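Fatty acid-binding protein homolog 8 (Caenorhabditis elegans, PDB 6C1Z) binds unsaturated fatty acids such as oleic acid and carries them from the lysosome to the nucleus, where it activates genes promoting longevity. Local coordinates at residues A[8-14]-A[40-46]; A[23-28]-A[107-111]; A[82-86]-A[98-102]; A[118-122]-A[133-137]. All blocks are in the same frame, centred on the assembly; numbering follows the deposited sequence.

Contact 1 (A[8-14]-A[40-46]); sequences FIGRWKL and TSPTLEI
Trp12 and Leu44 exchange two backbone hydrogen bonds, and Gly10 and Ile46 exchange another two, pairing strand 10-18 antiparallel with strand 43-49 of the fatty acid-binding protein β-barrel. The face of this ribbon that carries Trp12, Leu44 and Ile46 is tightly packed. Trp12 swings its indole back toward its own chain, where NE1 donates to Phe8 O at 3.0 Å; the oxygen lies at the ring edge, which fixes the rotation of the indole. Ile46 uses the same carbonyl differently, its CD1 resting 3.5 Å from Phe8 O. Leu120, from strand 119-126, touches all three of these buried side chains. Farther along, Leu14 lays CD2 against Pro42 CD at 3.8 Å.

The opposite face is looser and polar. A bend at chi2 (-74°) turns the Lys13 chain back, and NZ donates to Thr43 OG1 at 2.8 Å, while the CG2 of that threonine lies off-centre over one face of the Arg11 guanidinium. Glu45 OE2 meets this guanidinium at its edge, 3.6 Å from NH1, with the two planes 68° apart. The salt bridge is long, and Arg11 NE has a second anionic mate in Glu138. Such chemistry implies a division of labour: backbone bonds and apolar groups define the barrel wall, whereas charges shared among several partners dress its outer surface.

Contact 2 (A[23-28]-A[107-111]); sequences YLKEIG and HSSVF. With SO4 (sulfate ion), chain B.
Tyr23 OH and Ser109 OG share a hydrogen bond of 2.7 Å, which ties the first helix of the helix-turn-helix lid to strand 109-116 of the β-barrel. With CG anti to the backbone N (chi1 164°), the tyrosine sends its ring out from helix 20-27, and the serine oxygen arrives at the ring edge. Tyr23 OH also meets the edge of the Phe111 ring, 3.2 Å from Phe111 CE1; the two aromatic side chains cross at about a right angle. Ile27 CG2 closes in on the same serine oxygen.

The helix ends in a Schellman motif, with Gly28 at positive phi, and His107 packs beneath this last turn. Its imidazole lies flat under Glu26 O, which sits 3.2 Å above the ring plane and over its centre, a contact by the face and without a hydrogen bond. One water sits 2.9 Å from His107 ND1 and makes weak bonds to Glu26 OE2 and to a sulfate, probably from the crystallisation liquor, which Ser108 N holds more firmly through O4. Replacing His107 by an alanine would probably leave the Glu26 carbonyl without the ring beneath it and the bridging water without its nitrogen partner. Residues 25-28 also belong to a nuclear localization signal inferred from related proteins. A second water joins backbone to backbone, donating to Ile27 O at 2.8 Å and accepting from His107 N at 3.0 Å.

Contact 3 (A[82-86]-A[98-102]); sequences RSYNT and HQDKI. With SO4 (sulfate ion), chain B.
Gln99 crosses from strand 94-101 to Tyr84 and Thr86 of strand 83-91, its partner in a β-hairpin of the barrel. Its CB approaches Thr86 OG1 at 3.9 Å. Because CG stands opposite the backbone N (chi1 -178°), the chain then runs out over the tyrosine: CG meets Tyr84 CG at 3.4 Å, CD follows over the ring, and OE1 comes to rest 3.7 Å above its centre. Amide and ring are stacked, their planes only 18° apart. At the other branch of the tip, NE2 is hydrogen-bonded to Glu76 OE1, an oxygen that Thr86 OG1 also engages, so one carboxylate positions both neighbours and helps hold the amide over the ring. Tyr84 is secured at its far end by Asp80, which takes the hydroxyl.

Asn85 and Asp100, whose side chains occupy the other face, form the hydrogen-bonded pair, with Asn85 N to Asp100 O at 2.9 Å and Asp100 N to Asn85 O at 2.8 Å. Toward Ser83 and Ile102 a water replaces the direct backbone bond, joining Ser83 O to Ile102 N; a second water joins the Asn85 side chain, through ND2, to Lys101 O. Ile102 fills in at this end, its CG1 reaching Asn85 ND2 at 3.5 Å with the side chains at about a right angle. On the outside, Lys101 NZ, already bonded to Glu104 O, donates to sulfate O3 at 3.2 Å.

Contact 4 (A[118-122]-A[133-137]); sequences GKLLQ and REFVK
The last β-hairpin of the barrel, strands 119-126 and 129-137, is stitched here by two hydrogen-bonded pairs, Leu120 with Phe135 and Gln122 with Arg133. On the inner face Leu120 and Phe135 lie side by side, CD2 of the leucine 3.6 Å from CD1 of the ring. Gln122 comes to the same ring with OE1, 3.4 Å from CE1, its amide turned 81° from the ring plane; Tyr124 is hydrogen-bonded to that oxygen. Arg133 leans away from the pair toward Ser17 and the ring of Phe20; its side chain lies about 5 Å from a second sulfate, distinct from that on Ser108 and probably also from the crystallisation liquor, a placement consistent with carboxylate binding by an arginine in related proteins.

The face of Glu134 and Leu121 carries an ion pair. Lys119 stretches diagonally over the neighbouring strand to Glu134, NZ standing 3.4 Å from OE1, in a loose salt bridge. Its CD lies 3.1 Å from Glu134 OE2. Replacing Lys119 by an alanine is likely to leave the Glu134 carboxylate without its mate across the hairpin and to uncover Val136. That valine runs alongside the lysine, its CG1 3.7 Å from Lys119 CE.

Contacts 1, 3 and 4 join neighbouring strands of one antiparallel sheet, whereas contact 2 sets a lid helix against it. All four are partly buried, with core side chains turned to the barrel interior and most charged ones outside. Contacts 1 and 4, their centres 8 Å apart, share a seam where Lys13 N meets Val136 O; contact 1 has an apolar inner face, contact 4 a mixed one with Gln122 and Arg133, and both carry an ion pair outside. Contact 3 lies across the chain's centre from both, contact 2 across it from contact 1. Contacts 2 and 3 are linked through Ser108 OG to Lys101 N and one sulfate; each holds two bridging waters, against one at the end of contact 4.

Contact 1 (A[8-14]-A[40-46])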
# COMPACT_ATOMS: atom_id res chain seq x y z
N PHE A 8 13.64 -1.85 -4.64
CA PHE A 8 12.29 -1.33 -4.74
C PHE A 8 12.25 0.09 -5.25
O PHE A 8 11.16 0.57 -5.64
CB PHE A 8 11.64 -1.36 -3.35
CG PHE A 8 11.29 -2.74 -2.85
CD1 PHE A 8 12.26 -3.57 -2.28
CD2 PHE A 8 10.01 -3.21 -2.95
CE1 PHE A 8 11.92 -4.82 -1.80
CE2 PHE A 8 9.66 -4.47 -2.47
CZ PHE A 8 10.64 -5.29 -1.90
N ILE A 9 13.37 0.80 -5.21
CA ILE A 9 13.35 2.23 -5.52
C ILE A 9 13.09 2.45 -7.00
O ILE A 9 13.73 1.84 -7.87
CB ILE A 9 14.67 2.87 -5.07
CG1 ILE A 9 14.72 2.90 -3.55
CG2 ILE A 9 14.82 4.28 -5.67
CD1 ILE A 9 16.05 3.24 -2.98
N GLY A 10 12.11 3.29 -7.30
CA GLY A 10 11.80 3.66 -8.67
C GLY A 10 10.33 3.94 -8.81
O GLY A 10 9.63 4.14 -7.83
N ARG A 11 9.86 3.92 -10.05
CA ARG A 11 8.49 4.22 -10.40
C ARG A 11 7.88 2.99 -11.06
O ARG A 11 8.50 2.37 -11.92
CB ARG A 11 8.42 5.46 -11.33
CG ARG A 11 8.61 6.80 -10.57
CD ARG A 11 8.91 8.00 -11.46
NE ARG A 11 7.78 8.34 -12.33
CZ ARG A 11 6.76 9.11 -11.99
NH1 ARG A 11 6.68 9.64 -10.78
NH2 ARG A 11 5.79 9.33 -12.87
N TRP A 12 6.64 2.68 -10.68
CA TRP A 12 5.99 1.41 -10.99
C TRP A 12 4.56 1.70 -11.45
O TRP A 12 3.87 2.54 -10.87
CB TRP A 12 5.96 0.55 -9.72
CG TRP A 12 7.29 0.22 -9.11
CD1 TRP A 12 7.95 0.91 -8.13
CD2 TRP A 12 8.14 -0.90 -9.44
NE1 TRP A 12 9.15 0.30 -7.83
CE2 TRP A 12 9.28 -0.81 -8.62
CE3 TRP A 12 8.05 -1.98 -10.35
CZ2 TRP A 12 10.29 -1.76 -8.65
CZ3 TRP A 12 9.05 -2.90 -10.38
CH2 TRP A 12 10.16 -2.78 -9.55
N LYS A 13 4.12 1.01 -12.51
CA LYS A 13 2.82 1.24 -13.14
C LYS A 13 1.94 0.01 -12.93
O LYS A 13 2.37 -1.12 -13.19
CB LYS A 13 2.99 1.50 -14.64
CG LYS A 13 3.76 2.76 -14.97
CD LYS A 13 2.94 4.00 -14.74
CE LYS A 13 3.71 5.23 -15.18
NZ LYS A 13 2.87 6.46 -15.22
N LEU A 14 0.70 0.22 -12.46
CA LEU A 14 -0.19 -0.92 -12.22
C LEU A 14 -0.55 -1.60 -13.54
O LEU A 14 -0.99 -0.95 -14.48
CB LEU A 14 -1.47 -0.44 -11.53
CG LEU A 14 -2.42 -1.57 -11.11
CD1 LEU A 14 -1.90 -2.30 -9.90
CD2 LEU A 14 -3.82 -1.06 -10.86
N THR A 40 -8.83 3.38 -11.52
CA THR A 40 -7.57 3.97 -11.92
C THR A 40 -6.47 2.92 -12.02
O THR A 40 -6.58 1.81 -11.48
CB THR A 40 -7.11 5.01 -10.90
OG1 THR A 40 -6.82 4.34 -9.66
CG2 THR A 40 -8.16 6.08 -10.69
N SER A 41 -5.40 3.28 -12.72
CA SER A 41 -4.17 2.49 -12.79
C SER A 41 -3.05 3.38 -12.26
O SER A 41 -2.38 4.07 -13.04
CB SER A 41 -3.89 2.02 -14.22
OG SER A 41 -4.87 1.09 -14.64
N PRO A 42 -2.83 3.38 -10.95
CA PRO A 42 -1.93 4.37 -10.35
C PRO A 42 -0.48 4.09 -10.69
O PRO A 42 -0.10 3.01 -11.15
CB PRO A 42 -2.18 4.22 -8.85
CG PRO A 42 -2.76 2.88 -8.68
CD PRO A 42 -3.50 2.56 -9.93
N THR A 43 0.34 5.11 -10.45
CA THR A 43 1.79 5.00 -10.48
C THR A 43 2.29 5.06 -9.04
O THR A 43 1.94 5.97 -8.29
CB THR A 43 2.38 6.16 -11.28
OG1 THR A 43 1.91 6.05 -12.62
CG2 THR A 43 3.90 6.11 -11.27
N LEU A 44 3.11 4.09 -8.68
CA LEU A 44 3.67 4.01 -7.34
C LEU A 44 5.14 4.40 -7.44
O LEU A 44 5.90 3.77 -8.17
CB LEU A 44 3.51 2.60 -6.78
CG LEU A 44 4.31 2.22 -5.52
CD1 LEU A 44 3.97 3.11 -4.35
CD2 LEU A 44 4.09 0.75 -5.16
N GLU A 45 5.52 5.44 -6.72
CA GLU A 45 6.90 5.89 -6.67
C GLU A 45 7.43 5.56 -5.29
O GLU A 45 6.83 5.94 -4.28
CB GLU A 45 6.95 7.39 -6.90
CG GLU A 45 8.26 8.08 -6.58
CD GLU A 45 8.15 9.57 -6.77
OE1 GLU A 45 7.55 10.26 -5.90
OE2 GLU A 45 8.63 10.04 -7.81
N ILE A 46 8.57 4.86 -5.26
CA ILE A 46 9.24 4.50 -4.02
C ILE A 46 10.59 5.20 -4.05
O ILE A 46 11.37 5.03 -5.00
CB ILE A 46 9.41 2.98 -3.89
CG1 ILE A 46 8.06 2.31 -3.72
CG2 ILE A 46 10.33 2.64 -2.71
CD1 ILE A 46 8.12 0.79 -3.82

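Contact 2 (A[23-28]-A[107-111])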
# COMPACT_ATOMS: atom_id res chain seq x y z
N TYR A 23 -11.73 -5.23 -1.37
CA TYR A 23 -10.93 -4.81 -0.23
C TYR A 23 -11.38 -3.46 0.31
O TYR A 23 -11.55 -3.27 1.53
CB TYR A 23 -9.43 -4.81 -0.59
CG TYR A 23 -8.63 -4.05 0.42
CD1 TYR A 23 -8.26 -4.62 1.62
CD2 TYR A 23 -8.30 -2.72 0.18
CE1 TYR A 23 -7.56 -3.89 2.56
CE2 TYR A 23 -7.62 -1.98 1.11
CZ TYR A 23 -7.28 -2.56 2.32
OH TYR A 23 -6.61 -1.79 3.24
N LEU A 24 -11.59 -2.49 -0.57
CA LEU A 24 -12.06 -1.18 -0.12
C LEU A 24 -13.42 -1.29 0.55
O LEU A 24 -13.67 -0.62 1.57
CB LEU A 24 -12.09 -0.23 -1.31
CG LEU A 24 -10.73 0.14 -1.90
CD1 LEU A 24 -10.91 1.10 -3.09
CD2 LEU A 24 -9.79 0.75 -0.87
N LYS A 25 -14.32 -2.11 0.00
CA LYS A 25 -15.61 -2.31 0.65
C LYS A 25 -15.42 -2.88 2.05
O LYS A 25 -16.05 -2.43 3.01
CB LYS A 25 -16.49 -3.24 -0.19
CG LYS A 25 -17.90 -3.47 0.35
CD LYS A 25 -18.70 -4.33 -0.61
CE LYS A 25 -20.07 -4.67 -0.08
NZ LYS A 25 -20.73 -5.65 -0.99
N GLU A 26 -14.53 -3.87 2.18
CA GLU A 26 -14.32 -4.52 3.47
C GLU A 26 -13.84 -3.53 4.52
O GLU A 26 -14.25 -3.61 5.68
CB GLU A 26 -13.34 -5.67 3.29
CG GLU A 26 -12.95 -6.42 4.55
CD GLU A 26 -14.07 -7.28 5.08
OE1 GLU A 26 -15.08 -7.48 4.36
OE2 GLU A 26 -13.95 -7.77 6.22
N ILE A 27 -12.99 -2.57 4.14
CA ILE A 27 -12.45 -1.62 5.12
C ILE A 27 -13.36 -0.42 5.35
O ILE A 27 -13.05 0.45 6.18
CB ILE A 27 -11.01 -1.16 4.83
CG1 ILE A 27 -10.95 -0.33 3.54
CG2 ILE A 27 -10.05 -2.35 4.74
CD1 ILE A 27 -9.68 0.47 3.39
N GLY A 28 -14.51 -0.38 4.69
CA GLY A 28 -15.53 0.61 4.99
C GLY A 28 -15.64 1.75 4.01
O GLY A 28 -16.30 2.74 4.34
N HIS A 107 -11.38 -0.79 10.48
CA HIS A 107 -10.84 -2.08 10.12
C HIS A 107 -9.34 -1.94 9.97
O HIS A 107 -8.85 -0.96 9.41
CB HIS A 107 -11.40 -2.58 8.78
CG HIS A 107 -12.88 -2.73 8.78
ND1 HIS A 107 -13.50 -3.95 8.99
CD2 HIS A 107 -13.88 -1.83 8.62
CE1 HIS A 107 -14.81 -3.79 8.96
NE2 HIS A 107 -15.07 -2.52 8.73
N SER A 108 -8.60 -2.95 10.42
CA SER A 108 -7.16 -2.97 10.27
C SER A 108 -6.81 -3.69 8.99
O SER A 108 -7.59 -4.51 8.48
CB SER A 108 -6.53 -3.67 11.48
OG SER A 108 -6.80 -2.99 12.67
N SER A 109 -5.61 -3.40 8.48
CA SER A 109 -5.13 -4.01 7.25
C SER A 109 -3.66 -4.38 7.39
O SER A 109 -2.93 -3.83 8.21
CB SER A 109 -5.23 -3.06 6.05
OG SER A 109 -6.57 -2.79 5.70
N VAL A 110 -3.24 -5.34 6.55
CA VAL A 110 -1.82 -5.66 6.38
C VAL A 110 -1.49 -5.52 4.91
O VAL A 110 -2.15 -6.12 4.06
CB VAL A 110 -1.48 -7.09 6.85
CG1 VAL A 110 0.01 -7.37 6.65
CG2 VAL A 110 -1.83 -7.23 8.31
N PHE A 111 -0.46 -4.72 4.61
CA PHE A 111 0.01 -4.52 3.25
C PHE A 111 1.38 -5.16 3.10
O PHE A 111 2.26 -4.98 3.94
CB PHE A 111 0.12 -3.03 2.94
CG PHE A 111 -1.10 -2.25 3.27
CD1 PHE A 111 -2.32 -2.53 2.68
CD2 PHE A 111 -1.05 -1.23 4.19
CE1 PHE A 111 -3.46 -1.78 3.00
CE2 PHE A 111 -2.19 -0.48 4.51
CZ PHE A 111 -3.37 -0.76 3.91
S SO4 B . -10.20 -5.74 12.37
O1 SO4 B . -9.20 -5.11 13.23
O2 SO4 B . -10.33 -7.15 12.70
O3 SO4 B . -11.48 -5.07 12.53
O4 SO4 B . -9.79 -5.56 10.97
O HOH W 1 -11.73 -6.13 8.32
O HOH W 2 -11.46 1.23 8.29

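Contact 3 (A[82-86]-A[98-102])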
# COMPACT_ATOMS: atom_id res chain seq x y z
N ARG A 82 -9.31 8.20 7.35
CA ARG A 82 -9.27 7.72 8.72
C ARG A 82 -7.82 7.64 9.17
O ARG A 82 -6.90 7.47 8.36
CB ARG A 82 -9.94 6.35 8.84
CG ARG A 82 -11.42 6.39 8.52
CD ARG A 82 -12.06 5.01 8.49
NE ARG A 82 -13.51 5.16 8.41
CZ ARG A 82 -14.37 4.15 8.29
NH1 ARG A 82 -13.95 2.90 8.20
NH2 ARG A 82 -15.67 4.42 8.23
N SER A 83 -7.63 7.73 10.48
CA SER A 83 -6.32 7.66 11.08
C SER A 83 -6.07 6.26 11.63
O SER A 83 -6.98 5.62 12.17
CB SER A 83 -6.17 8.67 12.21
OG SER A 83 -7.23 8.54 13.13
N TYR A 84 -4.84 5.80 11.48
CA TYR A 84 -4.44 4.46 11.88
C TYR A 84 -3.11 4.55 12.60
O TYR A 84 -2.34 5.50 12.40
CB TYR A 84 -4.31 3.51 10.67
CG TYR A 84 -5.60 3.32 9.91
CD1 TYR A 84 -5.99 4.19 8.91
CD2 TYR A 84 -6.43 2.26 10.19
CE1 TYR A 84 -7.16 4.01 8.22
CE2 TYR A 84 -7.61 2.06 9.51
CZ TYR A 84 -7.97 2.93 8.53
OH TYR A 84 -9.15 2.76 7.85
N ASN A 85 -2.79 3.52 13.38
CA ASN A 85 -1.46 3.35 13.94
C ASN A 85 -0.75 2.35 13.04
O ASN A 85 -1.12 1.17 13.00
CB ASN A 85 -1.50 2.84 15.38
CG ASN A 85 -1.84 3.92 16.38
OD1 ASN A 85 -1.22 4.98 16.39
ND2 ASN A 85 -2.82 3.66 17.22
N THR A 86 0.24 2.82 12.27
CA THR A 86 0.88 2.02 11.24
C THR A 86 2.33 1.72 11.61
O THR A 86 3.02 2.56 12.18
CB THR A 86 0.77 2.75 9.90
OG1 THR A 86 -0.62 2.83 9.53
CG2 THR A 86 1.55 2.01 8.82
N HIS A 98 1.64 -2.99 8.93
CA HIS A 98 0.48 -3.25 9.77
C HIS A 98 -0.22 -1.92 10.03
O HIS A 98 0.31 -1.07 10.75
CB HIS A 98 0.89 -3.93 11.07
CG HIS A 98 1.20 -5.38 10.89
ND1 HIS A 98 2.41 -5.84 10.42
CD2 HIS A 98 0.41 -6.47 11.02
CE1 HIS A 98 2.38 -7.16 10.34
NE2 HIS A 98 1.18 -7.56 10.68
N GLN A 99 -1.37 -1.74 9.41
CA GLN A 99 -2.16 -0.52 9.55
C GLN A 99 -3.26 -0.86 10.55
O GLN A 99 -4.27 -1.46 10.19
CB GLN A 99 -2.71 -0.12 8.18
CG GLN A 99 -3.51 1.20 8.25
CD GLN A 99 -4.15 1.55 6.93
OE1 GLN A 99 -5.22 1.06 6.59
NE2 GLN A 99 -3.48 2.41 6.17
N ASP A 100 -3.05 -0.47 11.81
CA ASP A 100 -3.94 -0.84 12.90
C ASP A 100 -5.01 0.22 13.14
O ASP A 100 -4.71 1.41 13.27
CB ASP A 100 -3.15 -1.06 14.20
CG ASP A 100 -2.25 -2.27 14.17
OD1 ASP A 100 -2.45 -3.18 13.35
OD2 ASP A 100 -1.34 -2.34 15.02
N LYS A 101 -6.26 -0.22 13.21
CA LYS A 101 -7.34 0.70 13.49
C LYS A 101 -7.17 1.34 14.86
O LYS A 101 -6.52 0.79 15.76
CB LYS A 101 -8.70 0.01 13.40
CG LYS A 101 -8.99 -1.03 14.47
CD LYS A 101 -10.38 -1.61 14.25
CE LYS A 101 -10.73 -2.65 15.29
NZ LYS A 101 -12.08 -3.20 15.04
N ILE A 102 -7.71 2.53 14.98
CA ILE A 102 -7.80 3.25 16.24
C ILE A 102 -9.22 3.22 16.80
O ILE A 102 -9.44 2.89 17.97
CB ILE A 102 -7.29 4.70 16.09
CG1 ILE A 102 -5.80 4.68 15.73
CG2 ILE A 102 -7.52 5.51 17.37
CD1 ILE A 102 -5.21 6.01 15.37
S SO4 B . -10.20 -5.74 12.37
O1 SO4 B . -9.20 -5.11 13.23
O2 SO4 B . -10.33 -7.15 12.70
O3 SO4 B . -11.48 -5.07 12.53
O4 SO4 B . -9.79 -5.56 10.97
O HOH W 3 -8.85 3.93 13.12
O HOH W 4 -4.11 1.08 17.23

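Contact 4 (A[118-122]-A[133-137])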
# COMPACT_ATOMS: atom_id res chain seq x y z
N GLY A 118 11.42 -9.06 -11.49
CA GLY A 118 11.40 -7.75 -12.10
C GLY A 118 10.12 -6.98 -11.91
O GLY A 118 10.09 -5.78 -12.21
N LYS A 119 9.07 -7.61 -11.40
CA LYS A 119 7.81 -6.94 -11.14
C LYS A 119 7.69 -6.65 -9.66
O LYS A 119 8.35 -7.27 -8.82
CB LYS A 119 6.64 -7.81 -11.60
CG LYS A 119 6.59 -8.02 -13.11
CD LYS A 119 5.28 -8.66 -13.55
CE LYS A 119 4.92 -8.25 -14.97
NZ LYS A 119 3.59 -8.77 -15.41
N LEU A 120 6.82 -5.71 -9.34
CA LEU A 120 6.49 -5.39 -7.96
C LEU A 120 5.06 -5.84 -7.66
O LEU A 120 4.14 -5.54 -8.43
CB LEU A 120 6.69 -3.91 -7.67
CG LEU A 120 6.38 -3.44 -6.24
CD1 LEU A 120 7.28 -2.25 -5.89
CD2 LEU A 120 4.93 -3.06 -6.12
N LEU A 121 4.90 -6.60 -6.58
CA LEU A 121 3.62 -7.17 -6.20
C LEU A 121 3.21 -6.60 -4.85
O LEU A 121 4.05 -6.29 -4.02
CB LEU A 121 3.67 -8.72 -6.13
CG LEU A 121 3.52 -9.46 -7.47
CD1 LEU A 121 4.68 -9.18 -8.39
CD2 LEU A 121 3.37 -10.96 -7.24
N GLN A 122 1.91 -6.41 -4.69
CA GLN A 122 1.37 -6.03 -3.40
C GLN A 122 0.17 -6.89 -3.05
O GLN A 122 -0.58 -7.32 -3.93
CB GLN A 122 0.94 -4.58 -3.35
CG GLN A 122 2.05 -3.60 -3.59
CD GLN A 122 1.61 -2.19 -3.31
OE1 GLN A 122 0.70 -1.67 -3.95
NE2 GLN A 122 2.31 -1.55 -2.38
N ARG A 133 -2.19 -6.94 -6.32
CA ARG A 133 -1.86 -5.98 -7.36
C ARG A 133 -0.46 -6.27 -7.87
O ARG A 133 0.40 -6.73 -7.13
CB ARG A 133 -1.99 -4.55 -6.88
CG ARG A 133 -3.41 -4.07 -7.18
CD ARG A 133 -3.99 -3.22 -6.12
NE ARG A 133 -3.91 -1.80 -6.43
CZ ARG A 133 -4.76 -1.15 -7.21
NH1 ARG A 133 -5.73 -1.78 -7.84
NH2 ARG A 133 -4.62 0.15 -7.40
N GLU A 134 -0.26 -6.02 -9.16
CA GLU A 134 1.01 -6.22 -9.82
C GLU A 134 1.36 -4.96 -10.62
O GLU A 134 0.51 -4.41 -11.33
CB GLU A 134 0.92 -7.43 -10.73
CG GLU A 134 2.17 -7.75 -11.49
CD GLU A 134 1.97 -8.93 -12.42
OE1 GLU A 134 1.01 -8.89 -13.22
OE2 GLU A 134 2.74 -9.90 -12.32
N PHE A 135 2.63 -4.54 -10.52
CA PHE A 135 3.16 -3.35 -11.18
C PHE A 135 4.40 -3.70 -11.98
O PHE A 135 5.14 -4.64 -11.65
CB PHE A 135 3.64 -2.32 -10.14
CG PHE A 135 2.56 -1.78 -9.22
CD1 PHE A 135 2.05 -2.53 -8.17
CD2 PHE A 135 2.07 -0.48 -9.38
CE1 PHE A 135 1.11 -2.03 -7.34
CE2 PHE A 135 1.11 0.04 -8.56
CZ PHE A 135 0.62 -0.73 -7.53
N VAL A 136 4.63 -2.94 -13.05
CA VAL A 136 5.85 -3.04 -13.85
C VAL A 136 6.65 -1.74 -13.72
O VAL A 136 6.09 -0.66 -13.48
CB VAL A 136 5.58 -3.34 -15.33
CG1 VAL A 136 4.78 -4.61 -15.46
CG2 VAL A 136 4.88 -2.16 -16.01
N LYS A 137 7.96 -1.85 -13.88
CA LYS A 137 8.81 -0.68 -13.80
C LYS A 137 8.45 0.32 -14.90
O LYS A 137 8.31 -0.05 -16.07
CB LYS A 137 10.27 -1.11 -13.93
CG LYS A 137 11.26 -0.17 -13.25
CD LYS A 137 11.07 -0.17 -11.74
CE LYS A 137 12.12 0.67 -11.04
NZ LYS A 137 13.46 0.06 -11.13
O HOH W 5 8.83 -4.82 -14.36